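Side-chain contacts in putative glutathione S-transferase (Corynebacterium glutamicum, PDB 3M1G), which probably acts as a glutathione transferase, a member of the ECM4-like subfamily with a thioredoxin-like domain and a helical domain: residues I46-E49 with D50-H54; V253-A257 with V258-H262; I298-H301 with Y302-H306. One frame throughout, in Å; residues are numbered along the deposited sequence.

Contact 1 (I46-E49 with D50-H54); sequences IAQE and DGTFH
The side chain of Gln48 lies over one face of the His54 imidazole. This pair covers one side of a tight beta hairpin, whose arms are strand 46-47 and the start of strand 53-56. Gln48 CG sits 3.5 Å from the centroid of the His54 ring, only 7° off the ring normal, which is a CH-pi contact. The chain bends at chi2 (-54°), and this bend lays the flat amide onto the same ring. Amide and ring planes are almost parallel and stack, with Gln48 CD 3.5 Å from His54 ND1. His54 ND1 is hydrogen-bonded to a glycerol, probably from the crystallisation liquor.

Another pair lies on the other face of the hairpin. Ala47 CB packs 3.8 Å from Phe53 CE2. Both residues are exposed.

The backbone fixes the register. Ile46 and His54 form an antiparallel hydrogen-bonded pair: Ile46 N gives to His54 O at 2.8 Å, and His54 N gives back to Ile46 O. Ala47 and Phe53 are the non-hydrogen-bonded pair next to it. Phe53 N bonds to Asp33 OD1, and backbone bonds between Phe53 and Arg34 add strand 34-36, parallel to 53-56, as the third strand.

A type I turn from Gln48 to Gly51 closes the end. Gln48 N bonds to Thr52 O at 2.9 Å, and Gly51 N returns to Gln48 O. Gly51 has a positive phi of 89°, a shape suited to glycine, and with Thr52 opposite Gln48 it makes a G1 beta bulge. Asp50 forms an Asx turn. Its OD1 is gripped twice by Thr52: the backbone N comes from above the carboxylate plane at 3.0 Å, and Thr52 OG1 donates on the syn side at 2.8 Å from Asp50 OD1.

Contact 2 (V253-A257 with V258-H262); sequences VRFDA and VYHGH
The Tyr259 ring has the carbonyl oxygen of Arg254 over one face, with Arg254 O 3.8 Å from Tyr259 CD2. It also meets the Phe263 ring, their planes about 15° apart. Phe255 has the backbone N of His260 over one face of its ring and Asp256 OD1 at its edge, in plane. Phe255 CE1 in turn meets the edge of the His260 ring. That imidazole also meets the ring of His260 of the second subunit.

Arg254 and Tyr259 run side by side and point the same way. Arg254 CB rests 3.6 Å from Tyr259 CE2, and Arg254 CD reaches to 3.5 Å from Tyr259 OH. The arginine chain is extended from CG to NE, which carries the guanidinium past the phenol. Its NH1 bonds to Pro250 O and His74. Phe255 CD2 packs on Tyr259 CB at 4.0 Å.

The backbone makes a wider pi-type turn in the short helix 255-259. Arg254 O accepts from two donors, Val258 N at 3.0 Å and Tyr259 N at 3.2 Å, which arrive from opposite faces of its carbonyl plane. His260 N bonds to Phe255 O at 2.8 Å, five residues back. A water then ties the end of the turn together. It donates to Asp256 O, more weakly to Val258 O, and accepts from Gly261 N at 3.0 Å.

Tyr259 is predicted to lower the pKa of Cys70, the predicted nucleophile. Its OH bonds to Tyr302 OH, and Pro71, the neighbour of Cys70, touches its side chain. The apolar part of Arg254 and the wide turn help to place the ring. Arg254 NE bonds to Ala69 O, the residue before Cys70, so Arg254 ties this turn to the segment carrying the predicted nucleophile.

Contact 3 (I298-H301 with Y302-H306); sequences IKQH and YYITH
His301 and Tyr302 make the main aromatic contact, an edge-to-face (T-shaped) pair. The edge of the imidazole points at the phenol face, with centroids 5.3 Å apart and planes at 85°. The touching atom is His301 CD2, 3.9 Å from Tyr302 CD1 and offset toward the rim of that ring. His301 gets there because its CG stands anti to the backbone N (chi1 169°). His306 joins the two in an aromatic cluster. Its ring is oblique to His301, with His301 NE2 and His306 NE2 4.1 Å apart. Both of these nitrogens bond to Asp99 OD2, so one carboxylate oxygen bridges the two imidazoles.

Carbonyl oxygens meet two of the tyrosine rings in plane, at the edge. Ile298 O is 3.2 Å from Tyr302 CD1. Lys299 O is 3.4 Å from Tyr303 CD2.

The backbone bonds are those of helix 295-305. Tyr303 N gives to Lys299 O at 3.0 Å, nearly along the C=O axis. Ile304 N gives likewise to Gln300 O. Tyr302 N to Ile298 O is weak at 3.3 Å. The helix stops after Thr305, and His306 leaves helical geometry.

Apolar contacts complete the set. Ile298 CG2 lies 4.4 Å from Tyr302 CD1, and Gln300 CB meets Ile304 CD1. On the buried side Ile298, Tyr302 and Tyr303 pack on Val258 of helix 255-259.

Tyr302 OH bonds to Tyr201 OH. Tyr201 is a predicted proton donor or acceptor, and Tyr302 is predicted to lower the pKa of the predicted nucleophile, Cys70. The packing of the Tyr302 ring helps to position one member of a tyrosine cluster belonging to the predicted active site of this putative ECM4-like transferase.

In the fold
Contacts 2 and 3 are neighbours in the helical part of the protein, with centres about 11 Å apart. They join at two polar points. Tyr259 OH and Tyr302 OH are 3.3 Å apart, and His262 NE2 and His306 ND1 are 3.1 Å apart; both are probable hydrogen bonds. Val258 CG1 packs 3.5 Å from Tyr302 CG. Together they bring two tyrosines of the predicted active site, along with Tyr201, into one network. Contact 1 is remote, its centre about 40 Å and 38 Å from those of contacts 2 and 3, its nearest atoms about 27 Å from either. This hairpin is away from the predicted catalytic residues; a glycerol sits about 3 Å from its His54 side chain.

Contact 1 (I46-E49 with D50-H54)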
loop_
_atom_site.group_PDB
_atom_site.type_symbol
_atom_site.label_atom_id
_atom_site.label_comp_id
_atom_site.label_asym_id
_atom_site.label_seq_id
_atom_site.Cartn_x
_atom_site.Cartn_y
_atom_site.Cartn_z
ATOM N N ILE A 46 21.789 -42.629 10.806
ATOM C CA ILE A 46 23.200 -42.987 10.798
ATOM C C ILE A 46 24.079 -41.812 11.162
ATOM O O ILE A 46 24.023 -40.759 10.513
ATOM C CB ILE A 46 23.629 -43.598 9.420
ATOM C CG1 ILE A 46 22.789 -44.844 9.090
ATOM C CG2 ILE A 46 25.157 -43.985 9.436
ATOM C CD1 ILE A 46 22.978 -46.072 10.034
ATOM N N ALA A 47 24.887 -41.972 12.207
ATOM C CA ALA A 47 25.705 -40.862 12.709
ATOM C C ALA A 47 26.742 -40.459 11.659
ATOM O O ALA A 47 27.405 -41.322 11.088
ATOM C CB ALA A 47 26.425 -41.256 14.078
ATOM N N GLN A 48 26.859 -39.163 11.422
ATOM C CA GLN A 48 27.870 -38.556 10.570
ATOM C C GLN A 48 28.993 -37.912 11.431
ATOM O O GLN A 48 28.770 -37.490 12.583
ATOM C CB GLN A 48 27.225 -37.460 9.708
ATOM C CG GLN A 48 26.016 -37.943 8.886
ATOM C CD GLN A 48 26.383 -39.135 8.062
ATOM O OE1 GLN A 48 25.952 -40.271 8.306
ATOM N NE2 GLN A 48 27.244 -38.910 7.143
ATOM N N GLU A 49 30.183 -37.795 10.831
ATOM C CA GLU A 49 31.329 -37.143 11.459
ATOM C C GLU A 49 31.031 -35.755 11.986
ATOM O O GLU A 49 31.607 -35.342 12.957
ATOM C CB GLU A 49 32.498 -37.051 10.477
ATOM C CG GLU A 49 33.143 -38.386 10.210
ATOM C CD GLU A 49 34.312 -38.296 9.203
ATOM O OE1 GLU A 49 34.396 -37.303 8.438
ATOM O OE2 GLU A 49 35.142 -39.232 9.190
ATOM N N ASP A 50 30.119 -35.036 11.376
ATOM C CA ASP A 50 29.835 -33.675 11.827
ATOM C C ASP A 50 28.819 -33.558 12.965
ATOM O O ASP A 50 28.394 -32.468 13.303
ATOM C CB ASP A 50 29.413 -32.799 10.652
ATOM C CG ASP A 50 28.060 -33.212 10.069
ATOM O OD1 ASP A 50 27.463 -34.195 10.552
ATOM O OD2 ASP A 50 27.596 -32.530 9.145
ATOM N N GLY A 51 28.451 -34.688 13.555
ATOM C CA GLY A 51 27.504 -34.730 14.666
ATOM C C GLY A 51 26.029 -34.857 14.275
ATOM O O GLY A 51 25.181 -35.111 15.127
ATOM N N THR A 52 25.721 -34.737 12.993
ATOM C CA THR A 52 24.340 -34.888 12.545
ATOM C C THR A 52 24.065 -36.345 12.248
ATOM O O THR A 52 24.948 -37.195 12.318
ATOM C CB THR A 52 24.038 -34.007 11.307
ATOM O OG1 THR A 52 24.727 -34.526 10.146
ATOM C CG2 THR A 52 24.468 -32.570 11.566
ATOM N N PHE A 53 22.824 -36.641 11.869
ATOM C CA PHE A 53 22.475 -37.987 11.446
ATOM C C PHE A 53 21.833 -37.943 10.084
ATOM O O PHE A 53 21.172 -36.975 9.731
ATOM C CB PHE A 53 21.507 -38.640 12.441
ATOM C CG PHE A 53 22.107 -38.977 13.780
ATOM C CD1 PHE A 53 22.308 -37.997 14.744
ATOM C CD2 PHE A 53 22.424 -40.277 14.101
ATOM C CE1 PHE A 53 22.845 -38.336 15.990
ATOM C CE2 PHE A 53 22.941 -40.609 15.328
ATOM C CZ PHE A 53 23.158 -39.625 16.277
ATOM N N HIS A 54 22.032 -39.000 9.310
ATOM C CA HIS A 54 21.385 -39.151 8.004
ATOM C C HIS A 54 20.364 -40.290 8.057
ATOM O O HIS A 54 20.664 -41.401 8.537
ATOM C CB HIS A 54 22.405 -39.433 6.908
ATOM C CG HIS A 54 23.182 -38.222 6.483
ATOM N ND1 HIS A 54 24.184 -38.282 5.542
ATOM C CD2 HIS A 54 23.159 -36.948 6.934
ATOM C CE1 HIS A 54 24.708 -37.079 5.400
ATOM N NE2 HIS A 54 24.111 -36.254 6.236
#

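Contact 2 (V253-A257 with V258-H262)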
loop_
_atom_site.group_PDB
_atom_site.type_symbol
_atom_site.label_atom_id
_atom_site.label_comp_id
_atom_site.label_asym_id
_atom_site.label_seq_id
_atom_site.Cartn_x
_atom_site.Cartn_y
_atom_site.Cartn_z
ATOM N N VAL A 253 4.677 -13.086 -3.672
ATOM C CA VAL A 253 3.252 -13.376 -3.639
ATOM C C VAL A 253 2.535 -12.851 -2.380
ATOM O O VAL A 253 1.311 -12.666 -2.384
ATOM C CB VAL A 253 2.991 -14.861 -3.863
ATOM C CG1 VAL A 253 3.176 -15.682 -2.552
ATOM C CG2 VAL A 253 1.618 -15.065 -4.500
ATOM N N ARG A 254 3.302 -12.571 -1.332
ATOM C CA ARG A 254 2.805 -12.007 -0.110
ATOM C C ARG A 254 3.041 -10.494 -0.048
ATOM O O ARG A 254 2.662 -9.833 0.927
ATOM C CB ARG A 254 3.493 -12.663 1.102
ATOM C CG ARG A 254 3.086 -14.103 1.350
ATOM C CD ARG A 254 4.035 -14.834 2.302
ATOM N NE ARG A 254 3.477 -16.151 2.592
ATOM C CZ ARG A 254 3.496 -17.181 1.734
ATOM N NH1 ARG A 254 4.091 -17.060 0.572
ATOM N NH2 ARG A 254 2.910 -18.335 2.052
ATOM N N PHE A 255 3.683 -9.946 -1.053
ATOM C CA PHE A 255 4.121 -8.551 -0.970
ATOM C C PHE A 255 3.000 -7.508 -0.974
ATOM O O PHE A 255 2.825 -6.776 0.011
ATOM C CB PHE A 255 5.154 -8.223 -2.035
ATOM C CG PHE A 255 5.931 -6.985 -1.732
ATOM C CD1 PHE A 255 5.449 -5.740 -2.113
ATOM C CD2 PHE A 255 7.116 -7.060 -1.075
ATOM C CE1 PHE A 255 6.165 -4.585 -1.848
ATOM C CE2 PHE A 255 7.856 -5.921 -0.796
ATOM C CZ PHE A 255 7.364 -4.654 -1.214
ATOM N N ASP A 256 2.238 -7.433 -2.051
ATOM C CA ASP A 256 1.164 -6.452 -2.089
ATOM C C ASP A 256 0.113 -6.747 -1.020
ATOM O O ASP A 256 -0.437 -5.805 -0.388
ATOM C CB ASP A 256 0.524 -6.359 -3.486
ATOM C CG ASP A 256 1.464 -5.734 -4.532
ATOM O OD1 ASP A 256 2.537 -5.225 -4.134
ATOM O OD2 ASP A 256 1.125 -5.768 -5.749
ATOM N N ALA A 257 -0.140 -8.032 -0.768
ATOM C CA ALA A 257 -1.156 -8.443 0.205
ATOM C C ALA A 257 -0.820 -8.095 1.665
ATOM O O ALA A 257 -1.726 -7.798 2.455
ATOM C CB ALA A 257 -1.464 -9.966 0.085
ATOM N N VAL A 258 0.462 -8.153 2.032
ATOM C CA VAL A 258 0.879 -8.019 3.434
ATOM C C VAL A 258 2.083 -7.101 3.634
ATOM O O VAL A 258 2.009 -6.113 4.344
ATOM C CB VAL A 258 1.228 -9.383 4.084
ATOM C CG1 VAL A 258 1.856 -9.141 5.469
ATOM C CG2 VAL A 258 -0.021 -10.266 4.195
ATOM N N TYR A 259 3.195 -7.408 3.009
ATOM C CA TYR A 259 4.444 -6.700 3.328
ATOM C C TYR A 259 4.397 -5.225 2.969
ATOM O O TYR A 259 4.968 -4.385 3.661
ATOM C CB TYR A 259 5.630 -7.340 2.614
ATOM C CG TYR A 259 5.863 -8.837 2.930
ATOM C CD1 TYR A 259 5.644 -9.364 4.199
ATOM C CD2 TYR A 259 6.302 -9.713 1.932
ATOM C CE1 TYR A 259 5.887 -10.721 4.469
ATOM C CE2 TYR A 259 6.532 -11.047 2.185
ATOM C CZ TYR A 259 6.342 -11.546 3.456
ATOM O OH TYR A 259 6.591 -12.856 3.722
ATOM N N HIS A 260 3.743 -4.912 1.873
ATOM C CA HIS A 260 3.591 -3.520 1.394
ATOM C C HIS A 260 3.098 -2.576 2.489
ATOM O O HIS A 260 3.709 -1.535 2.719
ATOM C CB HIS A 260 2.655 -3.490 0.161
ATOM C CG HIS A 260 2.505 -2.133 -0.459
ATOM N ND1 HIS A 260 1.632 -1.186 0.047
ATOM C CD2 HIS A 260 3.157 -1.537 -1.494
ATOM C CE1 HIS A 260 1.778 -0.049 -0.636
ATOM N NE2 HIS A 260 2.657 -0.253 -1.617
ATOM N N GLY A 261 1.980 -2.925 3.134
ATOM C CA GLY A 261 1.399 -2.121 4.209
ATOM C C GLY A 261 1.809 -2.544 5.635
ATOM O O GLY A 261 2.412 -1.766 6.371
ATOM N N HIS A 262 1.482 -3.782 6.003
ATOM C CA HIS A 262 1.750 -4.325 7.341
ATOM C C HIS A 262 3.210 -4.160 7.768
ATOM O O HIS A 262 3.463 -3.727 8.884
ATOM C CB HIS A 262 1.337 -5.801 7.370
ATOM C CG HIS A 262 1.437 -6.450 8.717
ATOM N ND1 HIS A 262 0.695 -6.039 9.807
ATOM C CD2 HIS A 262 2.157 -7.531 9.131
ATOM C CE1 HIS A 262 0.957 -6.835 10.835
ATOM N NE2 HIS A 262 1.840 -7.750 10.452
HETATM O O HOH W 1 -0.232 -4.806 2.385
#

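Contact 3 (I298-H301 with Y302-H306)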
loop_
_atom_site.group_PDB
_atom_site.type_symbol
_atom_site.label_atom_id
_atom_site.label_comp_id
_atom_site.label_asym_id
_atom_site.label_seq_id
_atom_site.Cartn_x
_atom_site.Cartn_y
_atom_site.Cartn_z
ATOM N N ILE A 298 -2.863 -16.334 4.487
ATOM C CA ILE A 298 -1.692 -15.429 4.530
ATOM C C ILE A 298 -2.073 -14.109 5.263
ATOM O O ILE A 298 -1.450 -13.762 6.277
ATOM C CB ILE A 298 -1.152 -15.155 3.106
ATOM C CG1 ILE A 298 -0.484 -16.413 2.530
ATOM C CG2 ILE A 298 -0.190 -13.921 3.050
ATOM C CD1 ILE A 298 -0.265 -16.349 1.015
ATOM N N LYS A 299 -3.111 -13.416 4.789
ATOM C CA LYS A 299 -3.480 -12.100 5.367
ATOM C C LYS A 299 -3.950 -12.199 6.813
ATOM O O LYS A 299 -3.584 -11.390 7.671
ATOM C CB LYS A 299 -4.554 -11.416 4.518
ATOM C CG LYS A 299 -4.083 -10.994 3.116
ATOM C CD LYS A 299 -5.257 -10.536 2.248
ATOM C CE LYS A 299 -5.839 -9.179 2.693
ATOM N NZ LYS A 299 -7.110 -8.897 1.985
ATOM N N GLN A 300 -4.772 -13.212 7.106
ATOM C CA GLN A 300 -5.228 -13.400 8.473
ATOM C C GLN A 300 -4.061 -13.624 9.440
ATOM O O GLN A 300 -4.039 -13.064 10.553
ATOM C CB GLN A 300 -6.216 -14.555 8.550
ATOM C CG GLN A 300 -7.556 -14.155 7.952
ATOM C CD GLN A 300 -8.570 -15.267 8.062
ATOM O OE1 GLN A 300 -8.226 -16.359 8.421
ATOM N NE2 GLN A 300 -9.814 -14.981 7.756
ATOM N N HIS A 301 -3.076 -14.408 9.030
ATOM C CA HIS A 301 -1.988 -14.717 9.942
ATOM C C HIS A 301 -1.227 -13.441 10.321
ATOM O O HIS A 301 -1.015 -13.139 11.485
ATOM C CB HIS A 301 -1.004 -15.714 9.357
ATOM C CG HIS A 301 0.245 -15.832 10.174
ATOM N ND1 HIS A 301 0.278 -16.511 11.373
ATOM C CD2 HIS A 301 1.472 -15.281 10.018
ATOM C CE1 HIS A 301 1.476 -16.377 11.918
ATOM N NE2 HIS A 301 2.219 -15.636 11.117
ATOM N N TYR A 302 -0.844 -12.671 9.332
ATOM C CA TYR A 302 0.026 -11.535 9.603
ATOM C C TYR A 302 -0.735 -10.450 10.357
ATOM O O TYR A 302 -0.265 -9.951 11.382
ATOM C CB TYR A 302 0.590 -10.987 8.289
ATOM C CG TYR A 302 1.740 -11.779 7.760
ATOM C CD1 TYR A 302 1.526 -12.879 6.936
ATOM C CD2 TYR A 302 3.046 -11.450 8.096
ATOM C CE1 TYR A 302 2.574 -13.614 6.437
ATOM C CE2 TYR A 302 4.120 -12.181 7.614
ATOM C CZ TYR A 302 3.874 -13.292 6.794
ATOM O OH TYR A 302 4.924 -14.028 6.269
ATOM N N TYR A 303 -1.908 -10.097 9.841
ATOM C CA TYR A 303 -2.655 -8.928 10.331
ATOM C C TYR A 303 -3.318 -9.200 11.677
ATOM O O TYR A 303 -3.521 -8.255 12.457
ATOM C CB TYR A 303 -3.706 -8.445 9.310
ATOM C CG TYR A 303 -3.145 -7.617 8.179
ATOM C CD1 TYR A 303 -2.849 -6.260 8.361
ATOM C CD2 TYR A 303 -2.883 -8.174 6.924
ATOM C CE1 TYR A 303 -2.338 -5.469 7.298
ATOM C CE2 TYR A 303 -2.381 -7.380 5.864
ATOM C CZ TYR A 303 -2.104 -6.039 6.084
ATOM O OH TYR A 303 -1.606 -5.260 5.079
ATOM N N ILE A 304 -3.680 -10.458 11.957
ATOM C CA ILE A 304 -4.330 -10.793 13.242
ATOM C C ILE A 304 -3.303 -11.154 14.316
ATOM O O ILE A 304 -3.362 -10.677 15.418
ATOM C CB ILE A 304 -5.345 -11.936 13.095
ATOM C CG1 ILE A 304 -6.505 -11.471 12.205
ATOM C CG2 ILE A 304 -5.888 -12.389 14.479
ATOM C CD1 ILE A 304 -7.504 -12.605 11.859
ATOM N N THR A 305 -2.321 -11.945 13.946
ATOM C CA THR A 305 -1.302 -12.450 14.868
ATOM C C THR A 305 -0.277 -11.437 15.348
ATOM O O THR A 305 0.189 -11.546 16.467
ATOM C CB THR A 305 -0.578 -13.623 14.141
ATOM O OG1 THR A 305 -1.500 -14.708 14.114
ATOM C CG2 THR A 305 0.743 -14.012 14.757
ATOM N N HIS A 306 0.094 -10.470 14.509
ATOM C CA HIS A 306 1.147 -9.530 14.870
ATOM C C HIS A 306 0.530 -8.303 15.537
ATOM O O HIS A 306 0.531 -7.175 14.972
ATOM C CB HIS A 306 1.982 -9.123 13.657
ATOM C CG HIS A 306 2.727 -10.250 13.020
ATOM N ND1 HIS A 306 3.163 -10.208 11.712
ATOM C CD2 HIS A 306 3.094 -11.465 13.500
ATOM C CE1 HIS A 306 3.777 -11.343 11.419
ATOM N NE2 HIS A 306 3.751 -12.119 12.487
#